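PDB 6VW7: NAD-dependent formate dehydrogenase gamma subunit from Cupriavidus necator, which carries one [2Fe-2S] cluster in a cytosolic, NAD-dependent formate dehydrogenase, where it probably takes part in electron transfer alongside the beta subunit. Local coordinates for residues Ile20-Ala23 and Arg24-Ile27; Arg61-Val64 and His65-Thr69; Ala101-Ala104 and Gln105-Leu108; Leu129-Cys132 and Ala133-Pro136; Ala137-Gly141 and Glu142-Gly146. One frame throughout, in Å; residues are numbered along the deposited sequence. Where two conformers were deposited one is given.

Interaction 1. Residues Ile20-Ala23 and Arg24-Ile27; sequences IVAA and RQDI
The carbonyl oxygen I20 O is gripped twice by one residue, R24, which offers it both its side chain and its backbone. The firmer bond comes from the guanidinium: R24 NH1 lies 3.1 Å from I20 O, with an N-H...O angle of 153°, and the oxygen sits at the edge of the guanidinium, in its plane. The second, from R24 N to I20 O, is weak at 3.4 Å. R24 N is shared, for it also donates to V21 O at 3.1 Å, approaching from well above that carbonyl plane.

An arginine can reach back along its own helix in this way because of its torsions. With CG anti to the carbonyl carbon (chi1 -70°) and the chain extended from CG to NE, R24 runs beside I20, both side chains pointing the same way. Rotation about the CD-NE bond (chi4 74°) then brings NH1 over to I20 O, and R24 NH1 also meets I20 CG2 at 3.6 Å. The other terminal nitrogen, NH2, has a long, weak ion pair with E37 of helix 31-42, and I20 packs on the same helix.

Q25 leaves in another direction: its CG reaches A22 O at 3.5 Å. It is the second residue of a type I turn from R24 to I27, closed by I27 N bonding to R24 O at 3.0 Å, and I27 packs on R264 of the beta subunit. Backbone carbonyls left without regular i+4 partners are typical of a helix C-terminus; here R24 supplies a side-chain donor to one of the last turn, where helix 14-24 gives way to a type I turn.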
loop_
_atom_site.group_PDB
_atom_site.type_symbol
_atom_site.label_atom_id
_atom_site.label_comp_id
_atom_site.label_asym_id
_atom_site.label_seq_id
_atom_site.Cartn_x
_atom_site.Cartn_y
_atom_site.Cartn_z
ATOM N N ILE A 20 20.934 21.992 2.017
ATOM C CA ILE A 20 19.975 20.920 2.263
ATOM C C ILE A 20 20.437 20.055 3.433
ATOM O O ILE A 20 19.655 19.714 4.338
ATOM C CB ILE A 20 19.783 20.075 0.990
ATOM C CG1 ILE A 20 18.934 20.816 -0.058
ATOM C CG2 ILE A 20 19.212 18.697 1.337
ATOM C CD1 ILE A 20 19.001 20.154 -1.439
ATOM N N VAL A 21 21.721 19.697 3.428
ATOM C CA VAL A 21 22.287 18.871 4.494
ATOM C C VAL A 21 22.261 19.630 5.814
ATOM O O VAL A 21 21.871 19.087 6.856
ATOM C CB VAL A 21 23.719 18.451 4.109
ATOM C CG1 VAL A 21 24.438 17.812 5.273
ATOM C CG2 VAL A 21 23.716 17.546 2.873
ATOM N N ALA A 22 22.661 20.913 5.783
ATOM C CA ALA A 22 22.770 21.702 7.007
ATOM C C ALA A 22 21.414 21.924 7.668
ATOM O O ALA A 22 21.333 22.008 8.901
ATOM C CB ALA A 22 23.434 23.053 6.714
ATOM N N ALA A 23 20.351 22.069 6.875
ATOM C CA ALA A 23 19.020 22.247 7.444
ATOM C C ALA A 23 18.519 20.970 8.119
ATOM O O ALA A 23 17.644 21.034 8.995
ATOM C CB ALA A 23 18.028 22.660 6.353
ATOM N N ARG A 24 19.032 19.815 7.721
ATOM C CA ARG A 24 18.505 18.538 8.199
ATOM C C ARG A 24 19.432 17.831 9.174
ATOM O O ARG A 24 19.089 16.748 9.668
ATOM C CB ARG A 24 18.207 17.623 7.008
ATOM C CG ARG A 24 17.024 18.108 6.196
ATOM C CD ARG A 24 16.827 17.386 4.872
ATOM N NE ARG A 24 15.621 17.897 4.217
ATOM C CZ ARG A 24 15.549 19.087 3.629
ATOM N NH1 ARG A 24 16.613 19.871 3.593
ATOM N NH2 ARG A 24 14.418 19.490 3.075
ATOM N N GLN A 25 20.579 18.422 9.490
ATOM C CA GLN A 25 21.647 17.628 10.079
ATOM C C GLN A 25 21.346 17.201 11.517
ATOM O O GLN A 25 21.997 16.279 12.022
ATOM C CB GLN A 25 22.966 18.403 9.989
ATOM C CG GLN A 25 23.063 19.614 10.855
ATOM C CD GLN A 25 24.454 20.213 10.766
ATOM O OE1 GLN A 25 24.963 20.434 9.669
ATOM N NE2 GLN A 25 25.101 20.398 11.905
ATOM N N ASP A 26 20.366 17.823 12.176
ATOM C CA ASP A 26 19.981 17.417 13.522
ATOM C C ASP A 26 18.667 16.638 13.558
ATOM O O ASP A 26 18.114 16.430 14.640
ATOM C CB ASP A 26 19.893 18.635 14.441
ATOM C CG ASP A 26 21.267 19.104 14.924
ATOM O OD1 ASP A 26 22.277 18.444 14.590
ATOM O OD2 ASP A 26 21.336 20.130 15.635
ATOM N N ILE A 27 18.141 16.223 12.413
ATOM C CA ILE A 27 16.926 15.408 12.397
ATOM C C ILE A 27 17.295 13.974 12.776
ATOM O O ILE A 27 18.301 13.443 12.283
ATOM C CB ILE A 27 16.236 15.480 11.029
ATOM C CG1 ILE A 27 15.680 16.897 10.803
ATOM C CG2 ILE A 27 15.128 14.451 10.918
ATOM C CD1 ILE A 27 14.896 17.032 9.561
#

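Interaction 2. Residues Arg61-Val64 and His65-Thr69; sequences RAEV and HGVIT
The imidazole of H65, whose CB rests 3.5 Å from R61 O, has the T69 hydroxyl over one face, with OG1 offset toward the rim of the ring; because H65 was deposited in two conformers, this placement is provisional. A second flat group, the E63 carboxylate, meets V67 through a single oxygen, OE2 lying 4.0 Å from V67 CG2. Both pairs illustrate the i to i+4 spacing of an alpha-helix, here helix 61-70, which lies in the N-terminal helical part of the chain.

The backbone provides the regular frame. H65 N donates to R61 O at 2.9 Å in an almost straight bond. G66 N, V67 N and I68 N follow in turn, bonding to A62 O, E63 O and V64 O. S60 OG bonds to E63 N at the start of the helix.

The apolar side is built from V64, V67 and I68. V64 CG1 touches I68 CD1 at 4.1 Å; this methyl is anti to the V64 backbone N (chi1 177°) and thus lies on the side of the next turn. I68 also lays CG1 against V64 O, at 3.5 Å. V64 packs further on V50 and I53 of helix 50-57, while V67 packs on L31, L32 and L35 of helix 31-42. E63 and V67 also pack on R285 and G284 of the beta subunit, so helix 61-70 faces both its own helical bundle and the partner chain.

One carbonyl, H65 O, takes two bonds from one residue: T69 N at 2.9 Å and T69 OG1 at 3.1 Å arrive from opposite faces of its plane.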
loop_
_atom_site.group_PDB
_atom_site.type_symbol
_atom_site.label_atom_id
_atom_site.label_comp_id
_atom_site.label_asym_id
_atom_site.label_seq_id
_atom_site.Cartn_x
_atom_site.Cartn_y
_atom_site.Cartn_z
ATOM N N ARG A 61 32.184 8.047 4.986
ATOM C CA ARG A 61 31.791 8.135 3.583
ATOM C C ARG A 61 31.302 6.788 3.068
ATOM O O ARG A 61 30.341 6.723 2.292
ATOM C CB ARG A 61 32.954 8.649 2.731
ATOM C CG ARG A 61 33.340 10.121 2.958
ATOM C CD ARG A 61 34.282 10.293 4.159
ATOM N NE ARG A 61 35.010 9.059 4.461
ATOM C CZ ARG A 61 35.567 8.769 5.634
ATOM N NH1 ARG A 61 35.496 9.617 6.649
ATOM N NH2 ARG A 61 36.196 7.616 5.792
ATOM N N ALA A 62 31.949 5.695 3.486
ATOM C CA ALA A 62 31.520 4.370 3.032
ATOM C C ALA A 62 30.116 4.047 3.524
ATOM O O ALA A 62 29.302 3.471 2.790
ATOM C CB ALA A 62 32.508 3.302 3.510
ATOM N N GLU A 63 29.806 4.440 4.757
ATOM C CA GLU A 63 28.467 4.236 5.292
ATOM C C GLU A 63 27.420 4.929 4.421
ATOM O O GLU A 63 26.416 4.320 4.024
ATOM C CB GLU A 63 28.425 4.746 6.733
ATOM C CG GLU A 63 27.045 4.985 7.295
ATOM C CD GLU A 63 26.334 3.694 7.635
ATOM O OE1 GLU A 63 27.009 2.654 7.704
ATOM O OE2 GLU A 63 25.097 3.718 7.833
ATOM N N VAL A 64 27.648 6.209 4.103
ATOM C CA VAL A 64 26.701 6.960 3.285
ATOM C C VAL A 64 26.567 6.320 1.906
ATOM O O VAL A 64 25.455 6.109 1.407
ATOM C CB VAL A 64 27.138 8.438 3.186
ATOM C CG1 VAL A 64 26.202 9.212 2.269
ATOM C CG2 VAL A 64 27.172 9.073 4.572
ATOM N N HIS A 65 27.701 6.006 1.265
ATOM C CA HIS A 65 27.638 5.375 -0.047
ATOM C C HIS A 65 26.903 4.035 0.016
ATOM O O HIS A 65 26.163 3.682 -0.914
ATOM C CB HIS A 65 29.048 5.209 -0.618
ATOM C CG HIS A 65 29.077 4.544 -1.957
ATOM N ND1 HIS A 65 29.440 3.225 -2.125
ATOM C CD2 HIS A 65 28.773 5.012 -3.191
ATOM C CE1 HIS A 65 29.367 2.911 -3.406
ATOM N NE2 HIS A 65 28.963 3.976 -4.074
ATOM N N GLY A 66 27.064 3.290 1.109
ATOM C CA GLY A 66 26.373 2.012 1.223
ATOM C C GLY A 66 24.865 2.172 1.310
ATOM O O GLY A 66 24.109 1.345 0.788
ATOM N N VAL A 67 24.403 3.238 1.966
ATOM C CA VAL A 67 22.970 3.516 2.003
ATOM C C VAL A 67 22.460 3.873 0.610
ATOM O O VAL A 67 21.448 3.334 0.146
ATOM C CB VAL A 67 22.677 4.627 3.030
ATOM C CG1 VAL A 67 21.233 5.173 2.888
ATOM C CG2 VAL A 67 22.954 4.105 4.452
ATOM N N ILE A 68 23.170 4.767 -0.089
ATOM C CA ILE A 68 22.765 5.154 -1.438
ATOM C C ILE A 68 22.667 3.928 -2.332
ATOM O O ILE A 68 21.706 3.770 -3.098
ATOM C CB ILE A 68 23.748 6.193 -2.015
ATOM C CG1 ILE A 68 23.692 7.498 -1.220
ATOM C CG2 ILE A 68 23.438 6.458 -3.473
ATOM C CD1 ILE A 68 24.877 8.443 -1.508
ATOM N N THR A 69 23.649 3.028 -2.228
ATOM C CA THR A 69 23.681 1.829 -3.055
ATOM C C THR A 69 22.592 0.828 -2.671
ATOM O O THR A 69 22.059 0.131 -3.542
ATOM C CB THR A 69 25.070 1.185 -2.951
ATOM O OG1 THR A 69 26.027 2.038 -3.594
ATOM C CG2 THR A 69 25.100 -0.176 -3.605
#

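Interaction 3. Residues Ala101-Ala104 and Gln105-Leu108; sequences AEHA and QRAL
Hydrogen bonds between A101 and Q105 come first, for the carbonyl A101 O is held twice. Q105 NE2 donates to it at 2.9 Å in a nearly straight bond, and the oxygen lies in the plane of the side-chain amide. Q105 N adds the regular helical bond to A101 O, 3.3 Å long, from the opposite face of the carbonyl plane. The extended Q105 side chain folds back along helix 97-108 to do this. Further along, A107 N bonds to H103 O and L108 N to A104 O.

Charged and flat groups form the second kind. R106, bent at chi3 (-47°), lays one face of its guanidinium over H103 CA and E102 O. Its NH1 remains 4.3 Å from E102 OE2, too far for a salt bridge, and its NH2 lies at the edge of the imidazole.

Apolar contact is the third. A107 CB sits over a face of the H103 ring, 4.2 Å from its centroid, a CH-pi contact. A104 and L108 pack on F153 of helix 150-160.

H103 NE2 is hydrogen-bonded to D154 OD1 of that helix, so this bond and the A107 methyl together restrict the ring's rotation. The carboxylate would tend to favour a protonated ring, the nearby guanidinium to oppose it.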
loop_
_atom_site.group_PDB
_atom_site.type_symbol
_atom_site.label_atom_id
_atom_site.label_comp_id
_atom_site.label_asym_id
_atom_site.label_seq_id
_atom_site.Cartn_x
_atom_site.Cartn_y
_atom_site.Cartn_z
ATOM N N ALA A 101 5.875 -5.097 -20.561
ATOM C CA ALA A 101 7.301 -4.839 -20.361
ATOM C C ALA A 101 8.113 -5.201 -21.601
ATOM O O ALA A 101 9.081 -4.509 -21.942
ATOM C CB ALA A 101 7.808 -5.610 -19.145
ATOM N N GLU A 102 7.749 -6.288 -22.281
ATOM C CA GLU A 102 8.431 -6.634 -23.521
ATOM C C GLU A 102 8.172 -5.581 -24.585
ATOM O O GLU A 102 9.090 -5.175 -25.307
ATOM C CB GLU A 102 7.970 -8.000 -24.023
ATOM C CG GLU A 102 8.286 -9.158 -23.112
ATOM C CD GLU A 102 7.413 -10.367 -23.408
ATOM O OE1 GLU A 102 7.360 -11.295 -22.568
ATOM O OE2 GLU A 102 6.767 -10.379 -24.481
ATOM N N HIS A 103 6.921 -5.129 -24.700
ATOM C CA HIS A 103 6.601 -4.106 -25.687
ATOM C C HIS A 103 7.324 -2.803 -25.387
ATOM O O HIS A 103 7.848 -2.151 -26.297
ATOM C CB HIS A 103 5.097 -3.854 -25.747
ATOM C CG HIS A 103 4.741 -2.668 -26.586
ATOM N ND1 HIS A 103 4.830 -2.683 -27.961
ATOM C CD2 HIS A 103 4.344 -1.418 -26.248
ATOM C CE1 HIS A 103 4.484 -1.499 -28.438
ATOM N NE2 HIS A 103 4.184 -0.713 -27.419
ATOM N N ALA A 104 7.345 -2.398 -24.115
ATOM C CA ALA A 104 7.961 -1.128 -23.756
ATOM C C ALA A 104 9.419 -1.083 -24.189
ATOM O O ALA A 104 9.892 -0.056 -24.689
ATOM C CB ALA A 104 7.839 -0.892 -22.252
ATOM N N GLN A 105 10.136 -2.195 -24.037
ATOM C CA GLN A 105 11.541 -2.228 -24.431
ATOM C C GLN A 105 11.693 -2.178 -25.947
ATOM O O GLN A 105 12.603 -1.519 -26.461
ATOM C CB GLN A 105 12.201 -3.477 -23.855
ATOM C CG GLN A 105 12.356 -3.417 -22.344
ATOM C CD GLN A 105 12.722 -4.756 -21.735
ATOM O OE1 GLN A 105 13.897 -5.098 -21.611
ATOM N NE2 GLN A 105 11.708 -5.521 -21.347
ATOM N N ARG A 106 10.799 -2.846 -26.684
ATOM C CA ARG A 106 10.841 -2.746 -28.141
ATOM C C ARG A 106 10.494 -1.337 -28.610
ATOM O O ARG A 106 11.160 -0.793 -29.496
ATOM C CB ARG A 106 9.914 -3.788 -28.776
ATOM C CG ARG A 106 10.394 -5.229 -28.594
ATOM C CD ARG A 106 9.543 -6.257 -29.352
ATOM N NE ARG A 106 8.106 -6.061 -29.176
ATOM C CZ ARG A 106 7.344 -6.814 -28.385
ATOM N NH1 ARG A 106 7.882 -7.821 -27.708
ATOM N NH2 ARG A 106 6.043 -6.570 -28.276
ATOM N N ALA A 107 9.456 -0.730 -28.031
ATOM C CA ALA A 107 9.030 0.588 -28.483
ATOM C C ALA A 107 10.059 1.656 -28.128
ATOM O O ALA A 107 10.270 2.605 -28.893
ATOM C CB ALA A 107 7.667 0.932 -27.883
ATOM N N LEU A 108 10.711 1.518 -26.975
ATOM C CA LEU A 108 11.725 2.474 -26.549
ATOM C C LEU A 108 13.132 2.116 -27.013
ATOM O O LEU A 108 14.006 2.985 -27.008
ATOM C CB LEU A 108 11.702 2.606 -25.025
ATOM C CG LEU A 108 10.375 3.134 -24.481
ATOM C CD1 LEU A 108 10.323 2.994 -22.969
ATOM C CD2 LEU A 108 10.150 4.584 -24.907
#

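Interaction 4. Residues Leu129-Cys132 and Ala133-Pro136; sequences LGQC and ACGP. With FES (Fe2/s2 (inorganic) cluster), chain E.
The backbone from Q131 to C134 turns in a type I beta turn, closed by C134 N donating to Q131 O at 3.0 Å, and a cis peptide bond precedes P136. This loop, between strands 121-126 and 138-140 of a thioredoxin-like ferredoxin fold, wraps one side of the [2Fe-2S] cluster.

C132 provides the metal bond: its SG lies 2.5 Å from the iron FE2, and C128 binds the same cluster. With SG beside the backbone N and anti to the carbonyl carbon (chi1 -41°), the thiolate is aimed at the cluster while the C132 carbonyl faces the other way. There a water receives from G135 N and donates to C132 O, linking the second residue of the turn to the residue just after it.

The backbone nitrogens before the cysteine gather round the bridging sulfide S1, L129 N at 3.2 Å and Q131 N at 3.4 Å. G130, with its positive phi, carries the chain between them.

Q131 bends at chi2 (-52°), so that its amide folds back and NE2 donates to L129 O at 3.0 Å, from above the carbonyl plane. The amide is also bound by the beta subunit: OE1 bonds to T14 and NE2 to S13. Q131 CB lies 4.0 Å from C134 SG, a contact resting on one of two deposited conformers.

The loop is buried, and R194 and R374 of the beta subunit bond to G130 O and A133 O. Peptide dipoles turned to a sulfide in so enclosed a place would be expected to stabilise negative charge on the cluster and so to influence its reduction potential.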
loop_
_atom_site.group_PDB
_atom_site.type_symbol
_atom_site.label_atom_id
_atom_site.label_comp_id
_atom_site.label_asym_id
_atom_site.label_seq_id
_atom_site.Cartn_x
_atom_site.Cartn_y
_atom_site.Cartn_z
ATOM N N LEU A 129 2.426 -0.487 -7.422
ATOM C CA LEU A 129 2.110 0.915 -7.185
ATOM C C LEU A 129 0.857 1.090 -6.339
ATOM O O LEU A 129 0.333 2.207 -6.246
ATOM C CB LEU A 129 1.944 1.643 -8.516
ATOM C CG LEU A 129 3.238 1.720 -9.334
ATOM C CD1 LEU A 129 2.961 2.009 -10.824
ATOM C CD2 LEU A 129 4.143 2.787 -8.727
ATOM N N GLY A 130 0.363 0.010 -5.722
ATOM C CA GLY A 130 -0.907 0.087 -5.032
ATOM C C GLY A 130 -2.070 0.354 -5.963
ATOM O O GLY A 130 -3.113 0.831 -5.522
ATOM N N GLN A 131 -1.913 0.033 -7.249
ATOM C CA GLN A 131 -2.950 0.161 -8.262
ATOM C C GLN A 131 -3.411 -1.213 -8.747
ATOM O O GLN A 131 -3.777 -1.375 -9.914
ATOM C CB GLN A 131 -2.433 0.983 -9.442
ATOM C CG GLN A 131 -1.782 2.348 -9.050
ATOM C CD GLN A 131 -2.668 3.166 -8.161
ATOM O OE1 GLN A 131 -3.861 3.301 -8.418
ATOM N NE2 GLN A 131 -2.095 3.708 -7.082
ATOM N N CYS A 132 -3.370 -2.199 -7.849
ATOM C CA CYS A 132 -3.389 -3.616 -8.214
ATOM C C CYS A 132 -4.709 -4.081 -8.824
ATOM O O CYS A 132 -4.754 -5.175 -9.405
ATOM C CB CYS A 132 -3.086 -4.463 -6.989
ATOM S SG CYS A 132 -1.773 -3.791 -5.952
ATOM N N ALA A 133 -5.788 -3.331 -8.648
ATOM C CA ALA A 133 -7.065 -3.683 -9.256
ATOM C C ALA A 133 -7.313 -2.990 -10.592
ATOM O O ALA A 133 -8.387 -3.178 -11.178
ATOM C CB ALA A 133 -8.211 -3.355 -8.296
ATOM N N CYS A 134 -6.377 -2.176 -11.086
ATOM C CA CYS A 134 -6.576 -1.496 -12.362
ATOM C C CYS A 134 -5.287 -1.490 -13.172
ATOM O O CYS A 134 -4.964 -0.517 -13.860
ATOM C CB CYS A 134 -7.112 -0.080 -12.157
ATOM S SG CYS A 134 -6.025 1.062 -11.276
ATOM N N GLY A 135 -4.547 -2.592 -13.116
ATOM C CA GLY A 135 -3.330 -2.723 -13.880
ATOM C C GLY A 135 -3.594 -3.160 -15.302
ATOM O O GLY A 135 -4.749 -3.314 -15.714
ATOM N N PRO A 136 -2.527 -3.359 -16.096
ATOM C CA PRO A 136 -1.128 -3.092 -15.739
ATOM C C PRO A 136 -0.896 -1.603 -15.452
ATOM O O PRO A 136 -1.478 -0.733 -16.117
ATOM C CB PRO A 136 -0.348 -3.538 -16.982
ATOM C CG PRO A 136 -1.258 -4.491 -17.677
ATOM C CD PRO A 136 -2.639 -3.966 -17.431
HETATM FE FE1 FES E . 1.102 -3.688 -10.048
HETATM FE FE2 FES E . 0.144 -3.616 -7.527
HETATM S S1 FES E . 0.123 -1.966 -9.034
HETATM S S2 FES E . 0.944 -5.378 -8.676
HETATM O O HOH W 1 -5.968 -5.397 -12.265
#

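Interaction 5. Residues Ala137-Gly141 and Glu142-Gly146; sequences AVMVG and EQLHG
M139 faces L144 across a tight beta hairpin, strands 138-140 and 143-145 at the edge of the mixed sheet, and its side chain can be followed from root to tip. CB lies 3.9 Å from L144 CD2. CG, anti to the backbone N (chi1 -173°), passes Q143 O at 3.8 Å, and SD comes within 4.2 Å of E142 CA. At chi3 (-110°) the chain bends back, and CE comes to rest on the leucine, 3.5 Å from L144 CD2, a close fit for two methyl groups. The two side chains thus cover each other over one non-hydrogen-bonded pair, on the same face of the sheet. P229 of the beta subunit packs on M139, and A17 of that subunit packs on L144.

On the opposite face lie V138, V140, Q143 and H145. V140 packs on L156 and L160 of helix 150-160, and H145 also meets L156.

Two hydrogen-bonded pairs flank M139 and L144: V138 with H145, and V140 with Q143. The strands are joined by a type II' turn whose first corner is G141, with a positive phi of 66°. Toward the other end, A137 reaches the [2Fe-2S] cluster, and its CA directs a CH...O contact of 3.5 Å at H145 O. The turn is closed by Q143 N, bonded to V140 O at 2.8 Å from above the carbonyl plane.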
loop_
_atom_site.group_PDB
_atom_site.type_symbol
_atom_site.label_atom_id
_atom_site.label_comp_id
_atom_site.label_asym_id
_atom_site.label_seq_id
_atom_site.Cartn_x
_atom_site.Cartn_y
_atom_site.Cartn_z
ATOM N N ALA A 137 -0.092 -1.326 -14.430
ATOM C CA ALA A 137 0.072 0.021 -13.920
ATOM C C ALA A 137 1.413 0.591 -14.363
ATOM O O ALA A 137 2.409 -0.134 -14.469
ATOM C CB ALA A 137 -0.036 0.033 -12.394
ATOM N N VAL A 138 1.421 1.895 -14.641
ATOM C CA VAL A 138 2.617 2.640 -15.018
ATOM C C VAL A 138 2.585 3.978 -14.293
ATOM O O VAL A 138 1.521 4.586 -14.149
ATOM C CB VAL A 138 2.707 2.841 -16.548
ATOM C CG1 VAL A 138 3.832 3.814 -16.912
ATOM C CG2 VAL A 138 2.932 1.501 -17.250
ATOM N N MET A 139 3.744 4.425 -13.820
ATOM C CA MET A 139 3.897 5.757 -13.253
ATOM C C MET A 139 4.955 6.526 -14.034
ATOM O O MET A 139 6.045 6.003 -14.287
ATOM C CB MET A 139 4.294 5.693 -11.772
ATOM C CG MET A 139 4.314 7.085 -11.075
ATOM S SD MET A 139 4.491 6.894 -9.280
ATOM C CE MET A 139 2.886 7.399 -8.711
ATOM N N VAL A 140 4.638 7.764 -14.405
ATOM C CA VAL A 140 5.588 8.660 -15.057
ATOM C C VAL A 140 5.727 9.885 -14.168
ATOM O O VAL A 140 4.777 10.666 -14.015
ATOM C CB VAL A 140 5.158 9.049 -16.475
ATOM C CG1 VAL A 140 6.267 9.854 -17.136
ATOM C CG2 VAL A 140 4.830 7.805 -17.288
ATOM N N GLY A 141 6.904 10.047 -13.576
ATOM C CA GLY A 141 7.096 11.041 -12.550
ATOM C C GLY A 141 6.249 10.641 -11.365
ATOM O O GLY A 141 6.556 9.672 -10.668
ATOM N N GLU A 142 5.159 11.367 -11.143
ATOM C CA GLU A 142 4.166 10.980 -10.153
ATOM C C GLU A 142 2.781 10.826 -10.768
ATOM O O GLU A 142 1.788 10.763 -10.035
ATOM C CB GLU A 142 4.173 11.983 -8.987
ATOM C CG GLU A 142 5.544 11.999 -8.278
ATOM C CD GLU A 142 5.667 12.973 -7.103
ATOM O OE1 GLU A 142 4.786 13.844 -6.917
ATOM O OE2 GLU A 142 6.650 12.826 -6.336
ATOM N N GLN A 143 2.687 10.756 -12.096
ATOM C CA GLN A 143 1.409 10.573 -12.775
ATOM C C GLN A 143 1.158 9.086 -13.036
ATOM O O GLN A 143 1.949 8.429 -13.724
ATOM C CB GLN A 143 1.372 11.357 -14.082
ATOM C CG GLN A 143 1.556 12.905 -13.936
ATOM C CD GLN A 143 1.285 13.444 -12.515
ATOM O OE1 GLN A 143 0.142 13.477 -12.047
ATOM N NE2 GLN A 143 2.348 13.874 -11.835
ATOM N N LEU A 144 0.039 8.572 -12.538
ATOM C CA LEU A 144 -0.290 7.158 -12.686
ATOM C C LEU A 144 -1.150 6.909 -13.917
ATOM O O LEU A 144 -1.919 7.773 -14.354
ATOM C CB LEU A 144 -1.031 6.648 -11.458
ATOM C CG LEU A 144 -0.110 6.559 -10.260
ATOM C CD1 LEU A 144 -0.911 6.652 -8.937
ATOM C CD2 LEU A 144 0.706 5.282 -10.371
ATOM N N HIS A 145 -1.005 5.708 -14.477
ATOM C CA HIS A 145 -1.815 5.268 -15.603
ATOM C C HIS A 145 -2.201 3.828 -15.336
ATOM O O HIS A 145 -1.353 3.033 -14.932
ATOM C CB HIS A 145 -1.052 5.400 -16.932
ATOM C CG HIS A 145 -0.621 6.805 -17.233
ATOM N ND1 HIS A 145 -1.439 7.709 -17.879
ATOM C CD2 HIS A 145 0.529 7.466 -16.961
ATOM C CE1 HIS A 145 -0.809 8.865 -17.993
ATOM N NE2 HIS A 145 0.385 8.746 -17.440
ATOM N N GLY A 146 -3.485 3.513 -15.507
ATOM C CA GLY A 146 -4.001 2.181 -15.304
ATOM C C GLY A 146 -4.456 1.576 -16.621
ATOM O O GLY A 146 -4.630 2.267 -17.625
#

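How the interactions relate
The five contacts divide between two parts of the chain. Interactions 1 and 2 belong to the N-terminal helices, their centres about 17 Å apart, and both pack on helices 31-42 and 50-57. Interactions 3, 4 and 5 lie in the thioredoxin-like part. Interaction 4 is buried entirely, at the cluster, and touches interaction 5 where Q131 and L129 meet L144, A137 and M139. The other four are partly buried. Chemistry follows place: the helical contacts pair backbone bonds with side chains folded along the helix, the hairpin relies on cross-strand bonds and apolar packing, and only the loop adds a metal bond.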